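Local coordinates for protein transcriptional regulator (Streptococcus dysgalactiae, PDB 4YV9) that is a pheromone receptor that binds DNA and probably regulates transcription in streptococcal quorum sensing in response to SHP peptide pheromones, at residues B[102-107]-B[131-136]; B[227-232]-B[267-272]. One frame throughout, in Å; residues are numbered along the deposited sequence.

In the fold
Both contacts join pairs of helices in the all-helical C-terminal part of the chain, whose family belongs to the TPR clan. They share no element. Contact 1 ties helix 103-113 to helix 124-136 at the surface, with neither touching residue buried. Contact 2 ties helix 221-236 to helix 260-273 near the C-terminal end and is partly buried, through Tyr229. Their centres lie 33 Å apart and their nearest atoms about 21 Å apart, so the two do not touch. Each rests on aromatic side chains. Contact 1 is an offset stack of two tyrosines, whereas contact 2 is an edge-to-face pair with a weak hydrogen bond.

Contact 1. Residues B[102-107]-B[131-136]; sequences KDYEST and TDYLFS
Tyr104 and Tyr133 form an offset stack between helix 103-113 and helix 124-136. They make all of the contact between segments 102-107 and 131-136. The ring centroids are 4.7 Å apart and the planes are inclined at 25°, in a slipped, tilted stack. Tyr104 places its CE2 over one face of the Tyr133 ring, displaced toward the rim. Tyr104 CE2 lies 3.6 Å from Tyr133 CG. The phenol end of Tyr104 runs on past the ring to the base of the other side chain, where Tyr104 OH is 3.3 Å from Tyr133 CB. The long axes of the two side chains cross at about a right angle. Tyr133 has CG anti to its backbone N (chi1 167°), which swings the ring out toward helix 103-113, and chi2 of 68° sets its face. The interaction between the segments is therefore apolar and aromatic. The polar end of Tyr133 is used elsewhere: its OH hydrogen-bonds Glu144 on helix 142-151, which gives the far end of the ring a polar partner.

A salt bridge from Asp103 to Arg129 also links the two helices close by. Helix 142-151 adjoins the stack, with Tyr143 touching both tyrosines and Leu147 touching Tyr104. Lys16 of the second subunit packs on Tyr133, so Tyr133 also takes part in the contact between subunits.

Contact 2. Residues B[227-232]-B[267-272]; sequences FLYVHG and KEHYRK
Tyr229 and His269 form a partly buried aromatic pair between helix 221-236 and helix 260-273, the last helix modelled, and Tyr270 meets the Tyr229 hydroxyl through its CB. The contact sits near the C-terminal end of the helical C-terminal region, whose family belongs to the TPR clan. Tyr229 is buried and reaches across from its own helix. With chi1 at -175° its side chain extends away from the backbone N, and the phenol reaches segment 267-272.

The hydroxyl end does most of the touching. His269 ND1 lies at the edge of the Tyr229 ring, in its plane, and gives a weak hydrogen bond to Tyr229 OH at 3.0 Å. The N-H to acceptor angle is only 120°, so the bond is strongly bent. The two rings are almost perpendicular, with planes at 86° and centroids 5.5 Å apart. They form an offset edge-to-face pair in which the edge of Tyr229 is turned to the face of His269. Tyr229 CE1 adds a contact of 3.8 Å to His269 ND1.

Tyr270 meets the same hydroxyl. Its CB is 3.6 Å from Tyr229 OH. The Tyr270 backbone N is also near this oxygen, but the angle is too poor for a hydrogen bond.

The aromatic cluster extends beyond these residues. Tyr266 packs edge-to-face with Tyr229, and Tyr233 does the same with His269. Met247 and Ala250 of helix 242-256 also touch Tyr229, which joins that helix to the cluster.

The chemistry is mixed. The close approaches gather at Tyr229 OH, with the edge-to-face ring pair beside them. The bent bond from His269 ND1 gives the hydroxyl of a buried tyrosine a polar partner, but probably contributes little strength.

Contact 1. Residues B[102-107]-B[131-136]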
# COMPACT_ATOMS: atom_id res chain seq x y z
N LYS B 102 -18.26 -22.75 -4.85
CA LYS B 102 -17.07 -22.25 -4.18
C LYS B 102 -17.35 -22.05 -2.69
O LYS B 102 -17.96 -21.05 -2.32
CB LYS B 102 -16.62 -20.93 -4.81
CG LYS B 102 -16.50 -20.98 -6.33
CD LYS B 102 -15.34 -21.84 -6.75
CE LYS B 102 -14.25 -21.00 -7.40
NZ LYS B 102 -12.89 -21.62 -7.25
N ASP B 103 -16.91 -22.98 -1.84
CA ASP B 103 -17.41 -23.04 -0.46
C ASP B 103 -17.07 -21.78 0.33
O ASP B 103 -17.96 -21.16 0.90
CB ASP B 103 -16.87 -24.27 0.27
CG ASP B 103 -17.62 -24.55 1.57
OD1 ASP B 103 -18.88 -24.56 1.56
OD2 ASP B 103 -16.97 -24.77 2.62
N TYR B 104 -15.80 -21.39 0.35
CA TYR B 104 -15.40 -20.26 1.17
C TYR B 104 -15.96 -18.95 0.64
O TYR B 104 -16.37 -18.09 1.42
CB TYR B 104 -13.88 -20.16 1.28
CG TYR B 104 -13.23 -21.45 1.71
CD1 TYR B 104 -13.86 -22.29 2.62
CD2 TYR B 104 -12.00 -21.85 1.18
CE1 TYR B 104 -13.28 -23.48 3.00
CE2 TYR B 104 -11.42 -23.03 1.56
CZ TYR B 104 -12.06 -23.84 2.47
OH TYR B 104 -11.49 -25.03 2.85
N GLU B 105 -16.00 -18.81 -0.68
CA GLU B 105 -16.57 -17.62 -1.30
C GLU B 105 -18.07 -17.45 -0.99
O GLU B 105 -18.52 -16.37 -0.64
CB GLU B 105 -16.38 -17.65 -2.82
CG GLU B 105 -14.93 -17.40 -3.31
CD GLU B 105 -14.03 -18.60 -3.14
OE1 GLU B 105 -14.54 -19.65 -2.70
OE2 GLU B 105 -12.82 -18.49 -3.42
N SER B 106 -18.84 -18.52 -1.12
CA SER B 106 -20.27 -18.38 -0.90
C SER B 106 -20.52 -18.19 0.59
O SER B 106 -21.39 -17.42 0.96
CB SER B 106 -21.06 -19.57 -1.45
OG SER B 106 -20.61 -20.80 -0.92
N THR B 107 -19.73 -18.86 1.43
CA THR B 107 -19.82 -18.65 2.87
C THR B 107 -19.58 -17.18 3.19
O THR B 107 -20.30 -16.59 4.00
CB THR B 107 -18.81 -19.54 3.66
OG1 THR B 107 -19.27 -20.90 3.67
CG2 THR B 107 -18.71 -19.04 5.10
N THR B 131 -13.06 -21.73 9.13
CA THR B 131 -12.08 -21.51 10.18
C THR B 131 -11.04 -22.64 10.19
O THR B 131 -9.85 -22.40 10.41
CB THR B 131 -12.73 -21.36 11.58
OG1 THR B 131 -13.52 -22.52 11.91
CG2 THR B 131 -13.61 -20.12 11.62
N ASP B 132 -11.49 -23.87 9.92
CA ASP B 132 -10.57 -24.99 9.78
C ASP B 132 -9.57 -24.73 8.64
O ASP B 132 -8.37 -24.95 8.82
CB ASP B 132 -11.33 -26.29 9.52
CG ASP B 132 -11.96 -26.86 10.79
OD1 ASP B 132 -11.72 -26.31 11.89
OD2 ASP B 132 -12.69 -27.87 10.68
N TYR B 133 -10.05 -24.27 7.49
CA TYR B 133 -9.16 -23.87 6.40
C TYR B 133 -8.15 -22.82 6.86
O TYR B 133 -6.95 -22.93 6.57
CB TYR B 133 -9.95 -23.30 5.20
CG TYR B 133 -9.05 -22.61 4.20
CD1 TYR B 133 -8.14 -23.33 3.44
CD2 TYR B 133 -9.08 -21.22 4.04
CE1 TYR B 133 -7.28 -22.71 2.54
CE2 TYR B 133 -8.23 -20.57 3.13
CZ TYR B 133 -7.33 -21.33 2.39
OH TYR B 133 -6.48 -20.72 1.51
N LEU B 134 -8.65 -21.81 7.58
CA LEU B 134 -7.83 -20.67 8.00
C LEU B 134 -6.75 -21.09 9.00
O LEU B 134 -5.60 -20.61 8.95
CB LEU B 134 -8.71 -19.58 8.61
CG LEU B 134 -9.56 -18.78 7.61
CD1 LEU B 134 -10.42 -17.75 8.33
CD2 LEU B 134 -8.68 -18.08 6.58
N PHE B 135 -7.11 -22.01 9.90
CA PHE B 135 -6.12 -22.56 10.82
C PHE B 135 -5.07 -23.39 10.09
O PHE B 135 -3.93 -23.50 10.55
CB PHE B 135 -6.80 -23.41 11.90
CG PHE B 135 -7.33 -22.61 13.06
CD1 PHE B 135 -6.47 -21.85 13.85
CD2 PHE B 135 -8.68 -22.63 13.37
CE1 PHE B 135 -6.95 -21.12 14.92
CE2 PHE B 135 -9.17 -21.90 14.44
CZ PHE B 135 -8.30 -21.14 15.22
N SER B 136 -5.44 -23.95 8.94
CA SER B 136 -4.57 -24.87 8.20
C SER B 136 -3.52 -24.17 7.35
O SER B 136 -2.55 -24.79 6.92
CB SER B 136 -5.42 -25.79 7.32
OG SER B 136 -5.74 -25.18 6.08

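Contact 2. Residues B[227-232]-B[267-272]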
# COMPACT_ATOMS: atom_id res chain seq x y z
N PHE B 227 -7.03 3.48 16.84
CA PHE B 227 -6.35 2.88 17.98
C PHE B 227 -6.26 3.85 19.17
O PHE B 227 -6.34 3.43 20.32
CB PHE B 227 -4.96 2.41 17.57
CG PHE B 227 -4.22 1.64 18.63
CD1 PHE B 227 -4.81 0.54 19.25
CD2 PHE B 227 -2.95 2.01 19.01
CE1 PHE B 227 -4.13 -0.17 20.23
CE2 PHE B 227 -2.27 1.30 19.99
CZ PHE B 227 -2.87 0.21 20.60
N LEU B 228 -6.09 5.14 18.90
CA LEU B 228 -6.13 6.13 19.98
C LEU B 228 -7.47 6.03 20.71
O LEU B 228 -7.53 6.07 21.93
CB LEU B 228 -5.94 7.55 19.43
CG LEU B 228 -6.03 8.70 20.43
CD1 LEU B 228 -4.98 8.55 21.51
CD2 LEU B 228 -5.83 10.00 19.67
N TYR B 229 -8.54 5.86 19.95
CA TYR B 229 -9.88 5.83 20.53
C TYR B 229 -10.09 4.54 21.31
O TYR B 229 -10.51 4.56 22.45
CB TYR B 229 -10.96 5.96 19.46
CG TYR B 229 -12.35 6.05 20.05
CD1 TYR B 229 -13.05 4.90 20.39
CD2 TYR B 229 -12.95 7.28 20.27
CE1 TYR B 229 -14.32 4.97 20.93
CE2 TYR B 229 -14.21 7.36 20.81
CZ TYR B 229 -14.89 6.20 21.14
OH TYR B 229 -16.15 6.27 21.68
N VAL B 230 -9.75 3.42 20.68
CA VAL B 230 -10.07 2.09 21.19
C VAL B 230 -9.26 1.77 22.43
O VAL B 230 -9.77 1.22 23.42
CB VAL B 230 -9.82 1.03 20.10
CG1 VAL B 230 -9.87 -0.38 20.68
CG2 VAL B 230 -10.83 1.21 18.95
N HIS B 231 -7.98 2.13 22.38
CA HIS B 231 -7.09 1.95 23.52
C HIS B 231 -7.55 2.85 24.68
O HIS B 231 -7.52 2.44 25.84
CB HIS B 231 -5.65 2.26 23.12
CG HIS B 231 -4.64 1.93 24.16
ND1 HIS B 231 -3.38 2.50 24.20
CD2 HIS B 231 -4.69 1.07 25.21
CE1 HIS B 231 -2.71 2.02 25.23
NE2 HIS B 231 -3.48 1.15 25.86
N GLY B 232 -7.98 4.06 24.37
CA GLY B 232 -8.53 4.95 25.38
C GLY B 232 -9.74 4.30 26.02
O GLY B 232 -9.94 4.38 27.24
N LYS B 267 -18.53 9.42 17.89
CA LYS B 267 -19.11 10.30 18.90
C LYS B 267 -20.36 9.66 19.49
O LYS B 267 -20.69 9.86 20.66
CB LYS B 267 -19.41 11.67 18.28
CG LYS B 267 -20.00 12.71 19.23
CD LYS B 267 -20.46 13.91 18.41
CE LYS B 267 -20.96 15.06 19.26
NZ LYS B 267 -21.75 16.03 18.43
N GLU B 268 -21.04 8.87 18.67
CA GLU B 268 -22.20 8.09 19.12
C GLU B 268 -21.77 7.03 20.14
O GLU B 268 -22.44 6.84 21.16
CB GLU B 268 -22.89 7.44 17.92
CG GLU B 268 -24.22 6.79 18.22
CD GLU B 268 -25.34 7.80 18.34
OE1 GLU B 268 -25.16 8.94 17.87
OE2 GLU B 268 -26.41 7.46 18.90
N HIS B 269 -20.67 6.34 19.85
CA HIS B 269 -20.09 5.35 20.77
C HIS B 269 -19.70 6.02 22.08
O HIS B 269 -20.02 5.51 23.16
CB HIS B 269 -18.86 4.68 20.14
CG HIS B 269 -18.29 3.56 20.95
ND1 HIS B 269 -17.68 3.76 22.17
CD2 HIS B 269 -18.24 2.23 20.72
CE1 HIS B 269 -17.27 2.60 22.65
NE2 HIS B 269 -17.60 1.65 21.79
N TYR B 270 -19.04 7.16 21.98
CA TYR B 270 -18.65 7.94 23.15
C TYR B 270 -19.85 8.33 24.04
O TYR B 270 -19.86 8.01 25.23
CB TYR B 270 -17.89 9.21 22.72
CG TYR B 270 -17.24 9.93 23.88
CD1 TYR B 270 -15.94 9.64 24.26
CD2 TYR B 270 -17.94 10.90 24.60
CE1 TYR B 270 -15.35 10.30 25.33
CE2 TYR B 270 -17.36 11.56 25.66
CZ TYR B 270 -16.06 11.26 26.02
OH TYR B 270 -15.48 11.91 27.08
N ARG B 271 -20.85 9.01 23.48
CA ARG B 271 -22.01 9.43 24.26
C ARG B 271 -22.75 8.26 24.91
O ARG B 271 -23.36 8.41 25.97
CB ARG B 271 -22.98 10.23 23.38
CG ARG B 271 -22.60 11.69 23.21
CD ARG B 271 -23.64 12.44 22.38
NE ARG B 271 -23.83 11.80 21.08
CZ ARG B 271 -23.97 12.45 19.93
NH1 ARG B 271 -24.13 11.77 18.80
NH2 ARG B 271 -23.94 13.78 19.91
N LYS B 272 -22.70 7.09 24.27
CA LYS B 272 -23.36 5.90 24.80
C LYS B 272 -22.54 5.24 25.92
O LYS B 272 -23.04 5.05 27.03
CB LYS B 272 -23.62 4.89 23.68
CG LYS B 272 -23.73 3.44 24.16
CD LYS B 272 -25.14 2.88 24.01
CE LYS B 272 -25.13 1.36 23.94
NZ LYS B 272 -26.34 0.76 24.56